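Aminodeoxyfutalosine deaminase (Deinococcus radiodurans, PDB 2IMR) catalyses the zinc-dependent deamination of aminodeoxyfutalosine to futalosine in menaquinone biosynthesis, and more weakly deaminates adenosine and several related nucleosides. Local coordinates at residues 113-117 against 243-247; 195-199 against 229-235; 327-332 against 358-362. All coordinates share one frame; numbering follows the deposited sequence.

Contact 1: 113-117 against 243-247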
loop_
_atom_site.group_PDB
_atom_site.type_symbol
_atom_site.label_atom_id
_atom_site.label_comp_id
_atom_site.label_asym_id
_atom_site.label_seq_id
_atom_site.Cartn_x
_atom_site.Cartn_y
_atom_site.Cartn_z
ATOM N N PRO A 113 15.134 -12.620 5.825
ATOM C CA PRO A 113 16.436 -12.303 6.418
ATOM C C PRO A 113 16.732 -10.827 6.663
ATOM O O PRO A 113 17.219 -10.465 7.736
ATOM C CB PRO A 113 17.419 -12.930 5.433
ATOM C CG PRO A 113 16.678 -14.139 4.971
ATOM C CD PRO A 113 15.296 -13.578 4.716
ATOM N N TYR A 114 16.435 -9.973 5.685
ATOM C CA TYR A 114 16.722 -8.553 5.835
ATOM C C TYR A 114 15.935 -7.851 6.935
ATOM O O TYR A 114 16.315 -6.761 7.369
ATOM C CB TYR A 114 16.565 -7.823 4.493
ATOM C CG TYR A 114 15.234 -7.996 3.813
ATOM C CD1 TYR A 114 14.199 -7.085 4.024
ATOM C CD2 TYR A 114 15.011 -9.062 2.937
ATOM C CE1 TYR A 114 12.983 -7.221 3.381
ATOM C CE2 TYR A 114 13.789 -9.211 2.286
ATOM C CZ TYR A 114 12.779 -8.283 2.514
ATOM O OH TYR A 114 11.568 -8.413 1.875
ATOM N N PHE A 115 14.847 -8.461 7.395
ATOM C CA PHE A 115 14.090 -7.865 8.488
ATOM C C PHE A 115 14.920 -8.066 9.753
ATOM O O PHE A 115 14.957 -7.209 10.633
ATOM C CB PHE A 115 12.730 -8.548 8.668
ATOM C CG PHE A 115 11.600 -7.847 7.969
ATOM C CD1 PHE A 115 11.566 -7.761 6.581
ATOM C CD2 PHE A 115 10.564 -7.279 8.700
ATOM C CE1 PHE A 115 10.515 -7.123 5.931
ATOM C CE2 PHE A 115 9.506 -6.634 8.058
ATOM C CZ PHE A 115 9.483 -6.559 6.669
ATOM N N GLN A 116 15.587 -9.213 9.825
ATOM C CA GLN A 116 16.420 -9.559 10.969
ATOM C C GLN A 116 17.657 -8.669 11.057
ATOM O O GLN A 116 18.158 -8.392 12.150
ATOM C CB GLN A 116 16.857 -11.023 10.867
ATOM C CG GLN A 116 15.708 -12.018 10.760
ATOM C CD GLN A 116 14.759 -11.934 11.939
ATOM O OE1 GLN A 116 15.185 -11.978 13.095
ATOM N NE2 GLN A 116 13.463 -11.817 11.653
ATOM N N TRP A 117 18.150 -8.221 9.908
ATOM C CA TRP A 117 19.337 -7.378 9.882
ATOM C C TRP A 117 19.100 -6.016 10.526
ATOM O O TRP A 117 20.051 -5.297 10.834
ATOM C CB TRP A 117 19.841 -7.208 8.444
ATOM C CG TRP A 117 20.139 -8.519 7.766
ATOM C CD1 TRP A 117 20.433 -9.706 8.376
ATOM C CD2 TRP A 117 20.170 -8.777 6.355
ATOM N NE1 TRP A 117 20.637 -10.685 7.435
ATOM C CE2 TRP A 117 20.484 -10.144 6.186
ATOM C CE3 TRP A 117 19.960 -7.986 5.216
ATOM C CZ2 TRP A 117 20.592 -10.741 4.923
ATOM C CZ3 TRP A 117 20.066 -8.582 3.957
ATOM C CH2 TRP A 117 20.379 -9.945 3.824
ATOM N N GLU A 243 11.246 -6.024 -2.853
ATOM C CA GLU A 243 11.426 -5.082 -1.755
ATOM C C GLU A 243 12.886 -4.772 -1.448
ATOM O O GLU A 243 13.266 -3.606 -1.400
ATOM C CB GLU A 243 10.733 -5.598 -0.489
ATOM C CG GLU A 243 10.907 -4.663 0.712
ATOM C CD GLU A 243 10.171 -5.135 1.942
ATOM O OE1 GLU A 243 9.873 -6.346 2.029
ATOM O OE2 GLU A 243 9.904 -4.302 2.835
ATOM N N HIS A 244 13.702 -5.811 -1.257
ATOM C CA HIS A 244 15.119 -5.642 -0.933
ATOM C C HIS A 244 15.993 -6.032 -2.132
ATOM O O HIS A 244 15.635 -6.921 -2.901
ATOM C CB HIS A 244 15.455 -6.510 0.291
ATOM C CG HIS A 244 16.745 -6.155 0.963
ATOM N ND1 HIS A 244 17.955 -6.698 0.592
ATOM C CD2 HIS A 244 17.012 -5.302 1.981
ATOM C CE1 HIS A 244 18.913 -6.195 1.353
ATOM N NE2 HIS A 244 18.366 -5.346 2.203
ATOM N N PRO A 245 17.143 -5.361 -2.316
ATOM C CA PRO A 245 17.999 -5.707 -3.455
ATOM C C PRO A 245 18.437 -7.169 -3.514
ATOM O O PRO A 245 18.655 -7.708 -4.600
ATOM C CB PRO A 245 19.182 -4.741 -3.315
ATOM C CG PRO A 245 19.208 -4.418 -1.851
ATOM C CD PRO A 245 17.740 -4.273 -1.521
ATOM N N THR A 246 18.560 -7.810 -2.355
ATOM C CA THR A 246 18.975 -9.206 -2.311
ATOM C C THR A 246 17.929 -10.149 -2.917
ATOM O O THR A 246 18.226 -11.312 -3.202
ATOM C CB THR A 246 19.309 -9.644 -0.866
ATOM O OG1 THR A 246 18.252 -9.257 0.017
ATOM C CG2 THR A 246 20.611 -8.992 -0.404
ATOM N N GLU A 247 16.709 -9.656 -3.115
ATOM C CA GLU A 247 15.666 -10.473 -3.729
ATOM C C GLU A 247 15.956 -10.531 -5.229
ATOM O O GLU A 247 15.898 -11.596 -5.854
ATOM C CB GLU A 247 14.277 -9.864 -3.495
ATOM C CG GLU A 247 13.145 -10.679 -4.132
ATOM C CD GLU A 247 11.787 -10.012 -4.006
ATOM O OE1 GLU A 247 11.552 -9.344 -2.979
ATOM O OE2 GLU A 247 10.950 -10.169 -4.925
HETATM O O HOH W 1 12.835 -8.451 -0.750
#

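Contact 2: 195-199 against 229-235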
loop_
_atom_site.group_PDB
_atom_site.type_symbol
_atom_site.label_atom_id
_atom_site.label_comp_id
_atom_site.label_asym_id
_atom_site.label_seq_id
_atom_site.Cartn_x
_atom_site.Cartn_y
_atom_site.Cartn_z
ATOM N N LEU A 195 -11.675 -18.023 2.679
ATOM C CA LEU A 195 -12.129 -16.962 1.792
ATOM C C LEU A 195 -13.613 -17.069 1.448
ATOM O O LEU A 195 -14.331 -16.065 1.458
ATOM C CB LEU A 195 -11.290 -16.964 0.509
ATOM C CG LEU A 195 -9.813 -16.613 0.727
ATOM C CD1 LEU A 195 -9.018 -16.858 -0.540
ATOM C CD2 LEU A 195 -9.700 -15.163 1.156
ATOM N N GLU A 196 -14.075 -18.279 1.151
ATOM C CA GLU A 196 -15.478 -18.480 0.805
ATOM C C GLU A 196 -16.370 -18.123 1.986
ATOM O O GLU A 196 -17.454 -17.568 1.813
ATOM C CB GLU A 196 -15.722 -19.933 0.383
ATOM C CG GLU A 196 -14.896 -20.363 -0.817
ATOM C CD GLU A 196 -15.221 -21.767 -1.289
ATOM O OE1 GLU A 196 -15.309 -22.680 -0.437
ATOM O OE2 GLU A 196 -15.379 -21.958 -2.514
ATOM N N ARG A 197 -15.899 -18.438 3.187
ATOM C CA ARG A 197 -16.645 -18.151 4.402
ATOM C C ARG A 197 -16.746 -16.638 4.610
ATOM O O ARG A 197 -17.831 -16.098 4.833
ATOM C CB ARG A 197 -15.946 -18.801 5.604
ATOM C CG ARG A 197 -16.792 -18.872 6.861
ATOM C CD ARG A 197 -15.985 -19.342 8.066
ATOM N NE ARG A 197 -15.034 -18.323 8.505
ATOM C CZ ARG A 197 -14.368 -18.357 9.657
ATOM N NH1 ARG A 197 -14.543 -19.367 10.502
ATOM N NH2 ARG A 197 -13.530 -17.378 9.966
ATOM N N TRP A 198 -15.610 -15.953 4.523
ATOM C CA TRP A 198 -15.574 -14.509 4.722
ATOM C C TRP A 198 -16.277 -13.708 3.630
ATOM O O TRP A 198 -16.827 -12.640 3.901
ATOM C CB TRP A 198 -14.124 -14.025 4.847
ATOM C CG TRP A 198 -13.438 -14.478 6.107
ATOM C CD1 TRP A 198 -13.983 -14.548 7.358
ATOM C CD2 TRP A 198 -12.071 -14.893 6.241
ATOM N NE1 TRP A 198 -13.043 -14.984 8.261
ATOM C CE2 TRP A 198 -11.860 -15.203 7.603
ATOM C CE3 TRP A 198 -11.004 -15.032 5.340
ATOM C CZ2 TRP A 198 -10.622 -15.646 8.092
ATOM C CZ3 TRP A 198 -9.772 -15.474 5.823
ATOM C CH2 TRP A 198 -9.594 -15.775 7.192
ATOM N N ARG A 199 -16.258 -14.218 2.400
ATOM C CA ARG A 199 -16.885 -13.519 1.281
ATOM C C ARG A 199 -18.369 -13.257 1.543
ATOM O O ARG A 199 -18.941 -12.307 1.010
ATOM C CB ARG A 199 -16.714 -14.326 -0.013
ATOM C CG ARG A 199 -16.904 -13.501 -1.286
ATOM C CD ARG A 199 -15.867 -12.387 -1.361
ATOM N NE ARG A 199 -16.008 -11.531 -2.538
ATOM C CZ ARG A 199 -15.898 -11.948 -3.795
ATOM N NH1 ARG A 199 -15.652 -13.224 -4.063
ATOM N NH2 ARG A 199 -16.013 -11.079 -4.792
ATOM N N TYR A 229 -7.629 -17.937 -8.964
ATOM C CA TYR A 229 -8.816 -17.952 -8.119
ATOM C C TYR A 229 -9.333 -16.534 -7.906
ATOM O O TYR A 229 -10.510 -16.254 -8.126
ATOM C CB TYR A 229 -8.499 -18.586 -6.761
ATOM C CG TYR A 229 -9.683 -18.630 -5.821
ATOM C CD1 TYR A 229 -10.741 -19.516 -6.040
ATOM C CD2 TYR A 229 -9.759 -17.773 -4.720
ATOM C CE1 TYR A 229 -11.845 -19.550 -5.187
ATOM C CE2 TYR A 229 -10.860 -17.798 -3.861
ATOM C CZ TYR A 229 -11.897 -18.689 -4.102
ATOM O OH TYR A 229 -12.982 -18.718 -3.258
ATOM N N ALA A 230 -8.445 -15.636 -7.486
ATOM C CA ALA A 230 -8.825 -14.247 -7.237
ATOM C C ALA A 230 -9.354 -13.554 -8.490
ATOM O O ALA A 230 -10.349 -12.829 -8.438
ATOM C CB ALA A 230 -7.630 -13.470 -6.680
ATOM N N ALA A 231 -8.675 -13.766 -9.611
ATOM C CA ALA A 231 -9.083 -13.164 -10.873
ATOM C C ALA A 231 -10.490 -13.633 -11.236
ATOM O O ALA A 231 -11.341 -12.837 -11.645
ATOM C CB ALA A 231 -8.100 -13.550 -11.973
ATOM N N GLY A 232 -10.735 -14.925 -11.062
ATOM C CA GLY A 232 -12.036 -15.483 -11.381
ATOM C C GLY A 232 -13.148 -15.069 -10.438
ATOM O O GLY A 232 -14.292 -14.895 -10.867
ATOM N N GLU A 233 -12.822 -14.908 -9.158
ATOM C CA GLU A 233 -13.810 -14.527 -8.150
ATOM C C GLU A 233 -13.925 -13.023 -7.941
ATOM O O GLU A 233 -14.781 -12.561 -7.188
ATOM C CB GLU A 233 -13.475 -15.182 -6.810
ATOM C CG GLU A 233 -13.664 -16.681 -6.788
ATOM C CD GLU A 233 -15.098 -17.078 -7.067
ATOM O OE1 GLU A 233 -15.992 -16.634 -6.315
ATOM O OE2 GLU A 233 -15.330 -17.832 -8.037
ATOM N N GLY A 234 -13.060 -12.262 -8.600
ATOM C CA GLY A 234 -13.093 -10.820 -8.450
ATOM C C GLY A 234 -12.506 -10.342 -7.133
ATOM O O GLY A 234 -12.952 -9.338 -6.584
ATOM N N LEU A 235 -11.509 -11.058 -6.616
ATOM C CA LEU A 235 -10.871 -10.673 -5.359
ATOM C C LEU A 235 -9.602 -9.865 -5.621
ATOM O O LEU A 235 -8.730 -10.295 -6.372
ATOM C CB LEU A 235 -10.502 -11.913 -4.540
ATOM C CG LEU A 235 -11.629 -12.748 -3.932
ATOM C CD1 LEU A 235 -11.041 -13.995 -3.303
ATOM C CD2 LEU A 235 -12.381 -11.928 -2.892
#

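Contact 3: 327-332 against 358-362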
loop_
_atom_site.group_PDB
_atom_site.type_symbol
_atom_site.label_atom_id
_atom_site.label_comp_id
_atom_site.label_asym_id
_atom_site.label_seq_id
_atom_site.Cartn_x
_atom_site.Cartn_y
_atom_site.Cartn_z
ATOM N N ARG A 327 8.937 5.493 4.200
ATOM C CA ARG A 327 9.683 5.310 5.436
ATOM C C ARG A 327 10.126 3.875 5.663
ATOM O O ARG A 327 11.271 3.628 6.040
ATOM C CB ARG A 327 8.863 5.818 6.619
ATOM C CG ARG A 327 8.706 7.328 6.590
ATOM C CD ARG A 327 7.900 7.827 7.775
ATOM N NE ARG A 327 6.540 7.301 7.760
ATOM C CZ ARG A 327 5.618 7.607 8.667
ATOM N NH1 ARG A 327 5.912 8.438 9.664
ATOM N NH2 ARG A 327 4.405 7.082 8.578
ATOM N N SER A 328 9.223 2.927 5.426
ATOM C CA SER A 328 9.558 1.525 5.608
ATOM C C SER A 328 10.779 1.132 4.778
ATOM O O SER A 328 11.689 0.476 5.284
ATOM C CB SER A 328 8.371 0.636 5.221
ATOM O OG SER A 328 8.699 -0.733 5.388
ATOM N N ASN A 329 10.806 1.531 3.508
ATOM C CA ASN A 329 11.940 1.187 2.648
ATOM C C ASN A 329 13.237 1.759 3.192
ATOM O O ASN A 329 14.290 1.124 3.118
ATOM C CB ASN A 329 11.740 1.711 1.225
ATOM C CG ASN A 329 10.581 1.047 0.508
ATOM O OD1 ASN A 329 10.100 -0.016 0.911
ATOM N ND2 ASN A 329 10.142 1.661 -0.572
ATOM N N HIS A 330 13.162 2.966 3.738
ATOM C CA HIS A 330 14.342 3.606 4.287
ATOM C C HIS A 330 14.861 2.864 5.519
ATOM O O HIS A 330 16.047 2.539 5.602
ATOM C CB HIS A 330 14.038 5.064 4.644
ATOM C CG HIS A 330 15.138 5.730 5.407
ATOM N ND1 HIS A 330 16.394 5.929 4.876
ATOM C CD2 HIS A 330 15.190 6.183 6.683
ATOM C CE1 HIS A 330 17.175 6.472 5.796
ATOM N NE2 HIS A 330 16.468 6.635 6.900
ATOM N N HIS A 331 13.977 2.589 6.472
ATOM C CA HIS A 331 14.391 1.897 7.689
ATOM C C HIS A 331 14.876 0.470 7.458
ATOM O O HIS A 331 15.704 -0.037 8.215
ATOM C CB HIS A 331 13.263 1.911 8.719
ATOM C CG HIS A 331 12.942 3.280 9.230
ATOM N ND1 HIS A 331 13.893 4.094 9.809
ATOM C CD2 HIS A 331 11.792 3.990 9.219
ATOM C CE1 HIS A 331 13.340 5.249 10.134
ATOM N NE2 HIS A 331 12.066 5.212 9.786
ATOM N N LEU A 332 14.379 -0.176 6.411
ATOM C CA LEU A 332 14.798 -1.540 6.113
ATOM C C LEU A 332 15.966 -1.571 5.132
ATOM O O LEU A 332 16.382 -2.642 4.682
ATOM C CB LEU A 332 13.610 -2.355 5.576
ATOM C CG LEU A 332 12.635 -2.786 6.682
ATOM C CD1 LEU A 332 11.325 -3.291 6.089
ATOM C CD2 LEU A 332 13.294 -3.870 7.529
ATOM N N SER A 358 8.227 -1.056 10.760
ATOM C CA SER A 358 9.203 -0.420 9.876
ATOM C C SER A 358 8.756 0.937 9.340
ATOM O O SER A 358 9.583 1.721 8.863
ATOM C CB SER A 358 9.527 -1.349 8.695
ATOM O OG SER A 358 8.390 -1.571 7.871
ATOM N N GLY A 359 7.459 1.219 9.425
ATOM C CA GLY A 359 6.944 2.482 8.915
ATOM C C GLY A 359 6.712 3.595 9.926
ATOM O O GLY A 359 6.229 4.666 9.563
ATOM N N GLU A 360 7.039 3.344 11.189
ATOM C CA GLU A 360 6.873 4.338 12.249
ATOM C C GLU A 360 5.428 4.549 12.692
ATOM O O GLU A 360 5.093 4.295 13.853
ATOM C CB GLU A 360 7.478 5.685 11.821
ATOM C CG GLU A 360 8.994 5.696 11.746
ATOM C CD GLU A 360 9.544 7.060 11.362
ATOM O OE1 GLU A 360 9.121 8.073 11.964
ATOM O OE2 GLU A 360 10.404 7.120 10.463
ATOM N N THR A 361 4.580 5.032 11.784
ATOM C CA THR A 361 3.171 5.274 12.106
ATOM C C THR A 361 2.248 4.868 10.958
ATOM O O THR A 361 2.705 4.581 9.856
ATOM C CB THR A 361 2.894 6.762 12.396
ATOM O OG1 THR A 361 2.847 7.484 11.157
ATOM C CG2 THR A 361 3.983 7.348 13.296
ATOM N N LEU A 362 0.946 4.870 11.231
ATOM C CA LEU A 362 -0.071 4.504 10.248
ATOM C C LEU A 362 -0.600 5.731 9.509
ATOM O O LEU A 362 -1.567 5.642 8.751
ATOM C CB LEU A 362 -1.237 3.793 10.946
ATOM C CG LEU A 362 -0.902 2.461 11.624
ATOM C CD1 LEU A 362 -2.121 1.921 12.357
ATOM C CD2 LEU A 362 -0.423 1.465 10.575
#

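Contact 1: 113-117 against 243-247
The hydroxyl of Tyr114 donates to OE1 of Glu243, with OH and OE1 2.7 Å apart, and comes in from above the carboxylate plane. One face of the Tyr114 ring carries His244, whose CB sits over its centre, while Glu243 OE1 meets the ring's edge. The tyrosine and histidine rings form an offset stack, centroids 4.7 Å apart and planes 17° from parallel. In return, CB of Tyr114 lies over the His244 face in a CH-pi contact, 3.8 Å from the ring centroid. Trp117 completes the aromatic cluster, turning the edge of its six-membered ring toward the face of His244 in an offset edge-to-face pair.

Behind these, His244 is the N-cap of helix 245-253. Its ND1 accepts from Thr246 N at 3.2 Å and shares a second hydrogen bond with Thr246 OG1, which fixes the turn of the imidazole. A water accepts from His244 N and donates to Glu247 OE1.

Glu243 is probably the proton donor of the reaction; CG anti to the backbone N (chi1 179°) and an extended chain carry its carboxylate to the tyrosine. A phenol suits this place because its ring packs on histidine while its hydroxyl probably helps to orient the acid.

Contact 2: 195-199 against 229-235
Glu233 O is gripped by both terminal nitrogens of Arg199: NH2 donates at 3.1 Å, and NH1 adds a weak bond at 3.3 Å. The NH2 bond meets the oxygen at a C=O...donor angle of 160°. This is the carbonyl of the last residue of helix 220-233, just before Gly234 leaves it with a positive phi of 76°, a conformation that glycine adopts easily. Arginine suits the site because its long chain can span neighbouring helices and still offer two N-H groups to one oxygen.

Leu235 brings CD2 over one face of the guanidinium, 3.6 Å from Arg199 CZ, so the flat cation is packed on its face while its edge makes polar bonds. NE forms a salt bridge with Glu202. With an alanine here, Glu233 O would probably be left without these two donors, Leu235 CD2 without the flat group it packs on, and Glu202 without this charged partner.

Farther along the interface, Leu195 CD1 lies 3.9 Å from Tyr229 CE2 as the two side chains run past each other in opposite directions. With CG anti to the backbone N (chi1 180°), Tyr229 reaches across, and its OH comes 3.5 Å from Glu196 CG.

The axes of helical segments 195-199 and 229-233 approach no closer than 13.6 Å, so long side chains must bridge them. The chemistry is graded: Leu195 packs on strand 206-212 beneath, Tyr229 lies between the helices, edge-to-face with Phe188, and a cation meets the carbonyl end of a helix, where it probably gains from the partial negative charge.

Contact 3: 327-332 against 358-362
Ser328 holds OG anti to the backbone N (chi1 180°), which sets its hydroxyl against that of Ser358, placed at chi1 64° between backbone N and carbonyl carbon. The two OG atoms lie 2.6 Å apart, and Ser328 OG is also hydrogen-bonded to OD2 of the zinc ligand Asp354. Serine fits here because a small side chain with a hydroxyl can join two close backbones, whose Ser328 and Gly359 CA atoms are 4.3 Å apart. Leu332 CD1 packs on Ser358 CB at 3.7 Å.

His331 presents its ring edge to Glu360: NE2 donates to OE2 at 2.6 Å, nearly straight at 168°, on the anti side of the carboxylate. The negative charge would probably stabilise a protonated imidazole.

Arg327 bends at chi3 and lays a guanidinium face beneath Gly359 O, 3.1 Å from CZ. In the guanidinium plane, NH2 donates to Thr361 OG1 at 3.0 Å, while Glu367 and Glu366 form salt bridges to NE and NH1. Thr361 OG1 is also hydrogen-bonded to Glu366.

The serine end is second shell to the zinc site of the amidohydrolase TIM barrel, through Asp354, while the His331 and Arg327 bonds join the turns after successive barrel strands 322-324 and 349-351.

How the contacts relate
Contacts 1 and 3 are buried neighbours on the zinc side of the barrel, whereas contact 2 is partly buried, its nearest atoms about 19 Å from contact 1 and about 20 Å from contact 3, between helices 184-199 and 220-233 on the outside. Contacts 1 and 3 meet through Leu332, which packs on Glu243 and Phe115, so the probable proton donor of contact 1 also touches contact 3. No helix or strand is common to two contacts, although all three belong to the amidohydrolase barrel. Their chemistry follows their place: contact 1 joins an aromatic cluster to an acid, contact 3 relies on hydroxyls, a histidine-carboxylate pair and arginine, and contact 2 combines apolar packing with an arginine at a helix end.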